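Local coordinates for sulfate adenylyltransferase (Allochromatium vinosum, PDB 4DNX), which catalyses the reaction of sulfate with ATP to give adenosine 5'-phosphosulfate and diphosphate, a step of sulfur metabolism, at residues W192-R201 with V219-L229. Numbering follows the deposited sequence.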
ATOM      1  N   TRP A 192       0.790  16.566  10.198  1.00 16.64           N
ATOM      2  CA  TRP A 192       1.442  16.295  11.486  1.00 16.51           C
ATOM      3  C   TRP A 192       2.859  16.878  11.523  1.00 17.44           C
ATOM      4  O   TRP A 192       3.644  16.649  10.564  1.00 17.64           O
ATOM      5  CB  TRP A 192       1.528  14.786  11.719  1.00 15.44           C
ATOM      6  CG  TRP A 192       0.200  14.103  11.887  1.00 14.61           C
ATOM      7  CD1 TRP A 192      -1.063  14.679  11.964  1.00 15.03           C
ATOM      8  CD2 TRP A 192       0.016  12.701  12.030  1.00 14.15           C
ATOM      9  NE1 TRP A 192      -2.016  13.685  12.123  1.00 13.91           N
ATOM     10  CE2 TRP A 192      -1.381  12.469  12.195  1.00 13.72           C
ATOM     11  CE3 TRP A 192       0.904  11.597  12.027  1.00 13.24           C
ATOM     12  CZ2 TRP A 192      -1.916  11.167  12.362  1.00 12.99           C
ATOM     13  CZ3 TRP A 192       0.357  10.288  12.202  1.00 12.73           C
ATOM     14  CH2 TRP A 192      -1.018  10.099  12.368  1.00 13.02           C
ATOM     15  N   GLN A 193       3.170  17.608  12.611  1.00 17.68           N
ATOM     16  CA  GLN A 193       4.491  18.234  12.842  1.00 21.16           C
ATOM     17  C   GLN A 193       5.379  17.451  13.814  1.00 19.00           C
ATOM     18  O   GLN A 193       6.598  17.427  13.670  1.00 18.47           O
ATOM     19  CB  GLN A 193       4.320  19.635  13.442  1.00 26.37           C
ATOM     20  CG  GLN A 193       3.360  20.549  12.721  1.00 36.94           C
ATOM     21  CD  GLN A 193       3.990  21.181  11.517  1.00 40.60           C
ATOM     22  OE1 GLN A 193       4.726  20.534  10.766  1.00 44.42           O
ATOM     23  NE2 GLN A 193       3.702  22.453  11.314  1.00 46.14           N
ATOM     24  N   LYS A 194       4.750  16.823  14.813  1.00 16.50           N
ATOM     25  CA  LYS A 194       5.458  15.932  15.725  1.00 16.75           C
ATOM     26  C   LYS A 194       4.719  14.607  15.676  1.00 14.75           C
ATOM     27  O   LYS A 194       3.473  14.556  15.685  1.00 14.05           O
ATOM     28  CB  LYS A 194       5.518  16.508  17.140  1.00 20.13           C
ATOM     29  CG  LYS A 194       6.506  17.680  17.210  1.00 24.71           C
ATOM     30  CD  LYS A 194       6.485  18.330  18.569  1.00 29.41           C
ATOM     31  CE  LYS A 194       7.592  19.390  18.655  1.00 34.22           C
ATOM     32  NZ  LYS A 194       7.402  20.304  19.821  1.00 40.73           N
ATOM     33  N   ILE A 195       5.481  13.528  15.564  1.00 13.55           N
ATOM     34  CA  ILE A 195       4.887  12.203  15.298  1.00 13.16           C
ATOM     35  C   ILE A 195       5.596  11.159  16.160  1.00 12.67           C
ATOM     36  O   ILE A 195       6.833  11.031  16.075  1.00 13.22           O
ATOM     37  CB  ILE A 195       5.077  11.795  13.777  1.00 12.35           C
ATOM     38  CG1 ILE A 195       4.500  12.891  12.842  1.00 14.47           C
ATOM     39  CG2 ILE A 195       4.441  10.438  13.504  1.00 12.07           C
ATOM     40  CD1 ILE A 195       5.517  13.954  12.448  1.00 14.06           C
ATOM     41  N   VAL A 196       4.838  10.436  17.003  1.00 12.07           N
ATOM     42  CA  VAL A 196       5.414   9.336  17.818  1.00 12.99           C
ATOM     43  C   VAL A 196       5.318   8.028  17.039  1.00 11.56           C
ATOM     44  O   VAL A 196       4.301   7.783  16.396  1.00 11.92           O
ATOM     45  CB  VAL A 196       4.583   9.191  19.112  1.00 15.08           C
ATOM     46  CG1 VAL A 196       4.987   7.914  19.906  1.00 15.64           C
ATOM     47  CG2 VAL A 196       4.702  10.460  19.977  1.00 15.55           C
ATOM     48  N   ALA A 197       6.354   7.176  17.058  1.00 11.14           N
ATOM     49  CA  ALA A 197       6.239   5.853  16.418  1.00 10.40           C
ATOM     50  C   ALA A 197       6.211   4.790  17.522  1.00 10.53           C
ATOM     51  O   ALA A 197       6.948   4.931  18.555  1.00 10.44           O
ATOM     52  CB  ALA A 197       7.478   5.614  15.491  1.00 10.33           C
ATOM     53  N   PHE A 198       5.387   3.764  17.325  1.00  9.96           N
ATOM     54  CA  PHE A 198       5.249   2.654  18.271  1.00 11.55           C
ATOM     55  C   PHE A 198       5.253   1.353  17.490  1.00 11.93           C
ATOM     56  O   PHE A 198       4.410   1.182  16.630  1.00 12.03           O
ATOM     57  CB  PHE A 198       3.916   2.772  19.072  1.00 11.80           C
ATOM     58  CG  PHE A 198       3.675   1.612  20.034  1.00 13.08           C
ATOM     59  CD1 PHE A 198       4.442   1.504  21.197  1.00 14.56           C
ATOM     60  CD2 PHE A 198       2.703   0.635  19.750  1.00 14.06           C
ATOM     61  CE1 PHE A 198       4.221   0.419  22.096  1.00 15.42           C
ATOM     62  CE2 PHE A 198       2.480  -0.451  20.674  1.00 15.27           C
ATOM     63  CZ  PHE A 198       3.233  -0.519  21.791  1.00 15.47           C
ATOM     64  N   GLN A 199       6.155   0.423  17.848  1.00 13.78           N
ATOM     65  CA  GLN A 199       6.226  -0.889  17.184  1.00 14.49           C
ATOM     66  C   GLN A 199       5.364  -1.919  17.926  1.00 15.07           C
ATOM     67  O   GLN A 199       5.407  -1.995  19.159  1.00 14.09           O
ATOM     68  CB  GLN A 199       7.695  -1.392  17.176  1.00 16.99           C
ATOM     69  CG  GLN A 199       7.850  -2.785  16.573  1.00 23.87           C
ATOM     70  CD  GLN A 199       9.304  -3.161  16.300  1.00 33.92           C
ATOM     71  OE1 GLN A 199      10.107  -2.326  15.879  1.00 32.05           O
ATOM     72  NE2 GLN A 199       9.650  -4.429  16.561  1.00 34.41           N
ATOM     73  N   THR A 200       4.636  -2.753  17.192  1.00 14.84           N
ATOM     74  CA  THR A 200       3.980  -3.904  17.839  1.00 17.08           C
ATOM     75  C   THR A 200       3.824  -5.032  16.846  1.00 16.86           C
ATOM     76  O   THR A 200       3.882  -4.790  15.660  1.00 17.05           O
ATOM     77  CB  THR A 200       2.583  -3.538  18.412  1.00 18.99           C
ATOM     78  OG1 THR A 200       2.126  -4.635  19.231  1.00 22.22           O
ATOM     79  CG2 THR A 200       1.593  -3.234  17.301  1.00 19.64           C
ATOM     80  N   ARG A 201       3.680  -6.280  17.335  1.00 18.63           N
ATOM     81  CA  ARG A 201       3.271  -7.338  16.404  1.00 21.86           C
ATOM     82  C   ARG A 201       1.974  -8.001  16.819  1.00 24.97           C
ATOM     83  O   ARG A 201       1.462  -8.888  16.115  1.00 31.67           O
ATOM     84  CB  ARG A 201       4.382  -8.378  16.128  1.00 29.04           C
ATOM     85  CG  ARG A 201       4.881  -9.107  17.307  1.00 34.51           C
ATOM     86  CD  ARG A 201       6.040 -10.041  16.896  1.00 42.20           C
ATOM     87  NE  ARG A 201       6.673 -10.637  18.074  1.00 51.77           N
ATOM     88  CZ  ARG A 201       7.599 -10.040  18.831  1.00 61.41           C
ATOM     89  NH1 ARG A 201       8.029  -8.813  18.548  1.00 62.27           N
ATOM     90  NH2 ARG A 201       8.105 -10.674  19.883  1.00 65.48           N
ATOM     91  N   VAL A 219       5.192  14.872  24.466  1.00 22.17           N
ATOM     92  CA  VAL A 219       6.019  15.516  23.446  1.00 24.07           C
ATOM     93  C   VAL A 219       5.192  16.434  22.539  1.00 25.74           C
ATOM     94  O   VAL A 219       5.724  16.977  21.552  1.00 26.16           O
ATOM     95  CB  VAL A 219       6.833  14.465  22.626  1.00 23.60           C
ATOM     96  CG1 VAL A 219       7.465  13.422  23.567  1.00 23.57           C
ATOM     97  CG2 VAL A 219       5.956  13.773  21.554  1.00 22.58           C
ATOM     98  N   GLU A 220       3.919  16.619  22.909  1.00 25.41           N
ATOM     99  CA  GLU A 220       2.914  17.395  22.157  1.00 25.17           C
ATOM    100  C   GLU A 220       2.777  16.919  20.708  1.00 23.32           C
ATOM    101  O   GLU A 220       2.756  17.736  19.780  1.00 24.76           O
ATOM    102  CB  GLU A 220       3.232  18.899  22.219  1.00 30.75           C
ATOM    103  CG  GLU A 220       2.906  19.529  23.570  1.00 35.50           C
ATOM    104  CD  GLU A 220       3.690  20.826  23.845  1.00 42.91           C
ATOM    105  OE1 GLU A 220       3.669  21.287  25.005  1.00 45.40           O
ATOM    106  OE2 GLU A 220       4.322  21.388  22.915  1.00 44.31           O
ATOM    107  N   ALA A 221       2.704  15.599  20.521  1.00 18.77           N
ATOM    108  CA  ALA A 221       2.582  15.024  19.176  1.00 17.29           C
ATOM    109  C   ALA A 221       1.197  15.221  18.559  1.00 17.41           C
ATOM    110  O   ALA A 221       0.146  15.266  19.242  1.00 18.07           O
ATOM    111  CB  ALA A 221       2.910  13.553  19.187  1.00 16.61           C
ATOM    112  N   ASP A 222       1.191  15.308  17.237  1.00 16.05           N
ATOM    113  CA  ASP A 222      -0.032  15.409  16.473  1.00 15.99           C
ATOM    114  C   ASP A 222      -0.583  14.040  16.086  1.00 15.19           C
ATOM    115  O   ASP A 222      -1.770  13.904  15.739  1.00 16.37           O
ATOM    116  CB  ASP A 222       0.311  16.176  15.191  1.00 17.63           C
ATOM    117  CG  ASP A 222       0.724  17.604  15.464  1.00 20.16           C
ATOM    118  OD1 ASP A 222      -0.051  18.329  16.123  1.00 22.20           O
ATOM    119  OD2 ASP A 222       1.851  17.970  15.060  1.00 21.12           O
ATOM    120  N   GLY A 223       0.270  13.019  16.129  1.00 13.29           N
ATOM    121  CA  GLY A 223      -0.180  11.710  15.716  1.00 12.38           C
ATOM    122  C   GLY A 223       0.794  10.633  16.135  1.00 11.27           C
ATOM    123  O   GLY A 223       1.915  10.947  16.550  1.00 11.52           O
ATOM    124  N   VAL A 224       0.329   9.385  16.053  1.00 10.61           N
ATOM    125  CA  VAL A 224       1.163   8.177  16.265  1.00 11.20           C
ATOM    126  C   VAL A 224       1.091   7.270  15.032  1.00 10.71           C
ATOM    127  O   VAL A 224       0.018   7.080  14.436  1.00 10.53           O
ATOM    128  CB  VAL A 224       0.724   7.393  17.515  1.00 11.67           C
ATOM    129  CG1 VAL A 224      -0.771   6.973  17.438  1.00 13.14           C
ATOM    130  CG2 VAL A 224       1.603   6.139  17.724  1.00 12.21           C
ATOM    131  N   VAL A 225       2.262   6.773  14.614  1.00 10.62           N
ATOM    132  CA  VAL A 225       2.338   5.755  13.585  1.00 10.76           C
ATOM    133  C   VAL A 225       2.507   4.440  14.359  1.00 10.93           C
ATOM    134  O   VAL A 225       3.514   4.301  15.107  1.00 12.17           O
ATOM    135  CB  VAL A 225       3.553   5.979  12.655  1.00 11.26           C
ATOM    136  CG1 VAL A 225       3.587   4.816  11.612  1.00 10.98           C
ATOM    137  CG2 VAL A 225       3.427   7.330  11.904  1.00 12.00           C
ATOM    138  N   ILE A 226       1.558   3.511  14.169  1.00 11.38           N
ATOM    139  CA  ILE A 226       1.633   2.154  14.794  1.00 11.23           C
ATOM    140  C   ILE A 226       2.296   1.369  13.672  1.00 11.94           C
ATOM    141  O   ILE A 226       1.726   1.230  12.582  1.00 13.60           O
ATOM    142  CB  ILE A 226       0.244   1.623  15.114  1.00 12.77           C
ATOM    143  CG1 ILE A 226      -0.421   2.511  16.209  1.00 13.97           C
ATOM    144  CG2 ILE A 226       0.389   0.173  15.615  1.00 11.97           C
ATOM    145  CD1 ILE A 226      -1.856   2.146  16.618  1.00 16.82           C
ATOM    146  N   HIS A 227       3.520   0.937  13.910  1.00 11.31           N
ATOM    147  CA  HIS A 227       4.379   0.382  12.839  1.00 12.07           C
ATOM    148  C   HIS A 227       4.479  -1.111  13.157  1.00 13.04           C
ATOM    149  O   HIS A 227       5.259  -1.516  14.020  1.00 14.39           O
ATOM    150  CB  HIS A 227       5.725   1.110  12.895  1.00 11.10           C
ATOM    151  CG  HIS A 227       6.487   1.088  11.593  1.00 11.59           C
ATOM    152  ND1 HIS A 227       7.864   1.035  11.550  1.00 12.56           N
ATOM    153  CD2 HIS A 227       6.071   1.075  10.311  1.00 13.45           C
ATOM    154  CE1 HIS A 227       8.274   1.036  10.289  1.00 12.43           C
ATOM    155  NE2 HIS A 227       7.203   1.047   9.509  1.00 12.63           N
ATOM    156  N   MET A 228       3.675  -1.907  12.467  1.00 12.60           N
ATOM    157  CA  MET A 228       3.535  -3.334  12.821  1.00 14.26           C
ATOM    158  C   MET A 228       4.610  -4.168  12.138  1.00 15.77           C
ATOM    159  O   MET A 228       4.945  -3.938  10.952  1.00 14.04           O
ATOM    160  CB  MET A 228       2.145  -3.859  12.429  1.00 17.79           C
ATOM    161  CG  MET A 228       0.909  -3.241  13.293  1.00 17.75           C
ATOM    162  SD  MET A 228      -0.669  -3.867  12.712  1.00 24.19           S
ATOM    163  CE  MET A 228      -0.696  -3.356  10.973  1.00 24.86           C
ATOM    164  N   LEU A 229       5.186  -5.103  12.886  1.00 14.92           N
ATOM    165  CA  LEU A 229       6.220  -5.941  12.301  1.00 15.75           C
ATOM    166  C   LEU A 229       5.468  -7.066  11.587  1.00 16.96           C
ATOM    167  O   LEU A 229       4.804  -7.887  12.229  1.00 18.94           O
ATOM    168  CB  LEU A 229       7.179  -6.461  13.390  1.00 20.01           C
ATOM    169  CG  LEU A 229       8.182  -7.526  12.898  1.00 21.35           C
ATOM    170  CD1 LEU A 229       8.889  -7.121  11.570  1.00 23.43           C
ATOM    171  CD2 LEU A 229       9.169  -7.721  14.024  1.00 26.43           C
TER
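Val196 and Phe198 each bond through both their N-H and their C=O to the strand 223-229, in parallel register: Val196 N to Gly223 O, Val225 N to Val196 O (2.9 Å), Phe198 N to Val225 O and, almost straight at 175°, His227 N to Phe198 O. Thr200 N reaches His227 O only weakly, but Leu229 N closes the ladder on Thr200 O (3.1 Å). At the N-terminal end of the pair, Asp222 OD2 accepts from Gln193 N (2.8 Å) and Lys194 N (3.1 Å), which approach from opposite faces of the carboxylate, while Asp222 N returns a bond to Lys194 O; three bonds thus tie Gln193 and Lys194 to Asp222. With CG anti to the carbonyl carbon (chi1 -66°), the indole of Trp192 is laid flat over Gly223, whose CA sits 3.5 Å from the six-membered ring centroid in a CH-pi contact; Trp192 NE1 hydrogen-bonds to Asn258 O. An alanine in place of Trp192 would probably uncover Gly223 and leave Asn258 O without the indole N-H it accepts. Among aliphatic contacts, Ile195 CG2 meets Val225 CG2 (3.6 Å) on one sheet face; on the other, Val196 CG2 touches Ala221 CB (3.7 Å). The pair forms a beta-alpha-beta crossover through helix 206-219, which ends in a Schellman motif at Glu220, at the middle of the five-stranded parallel Rossmann-like sheet, between strands 260-266 and 291-294.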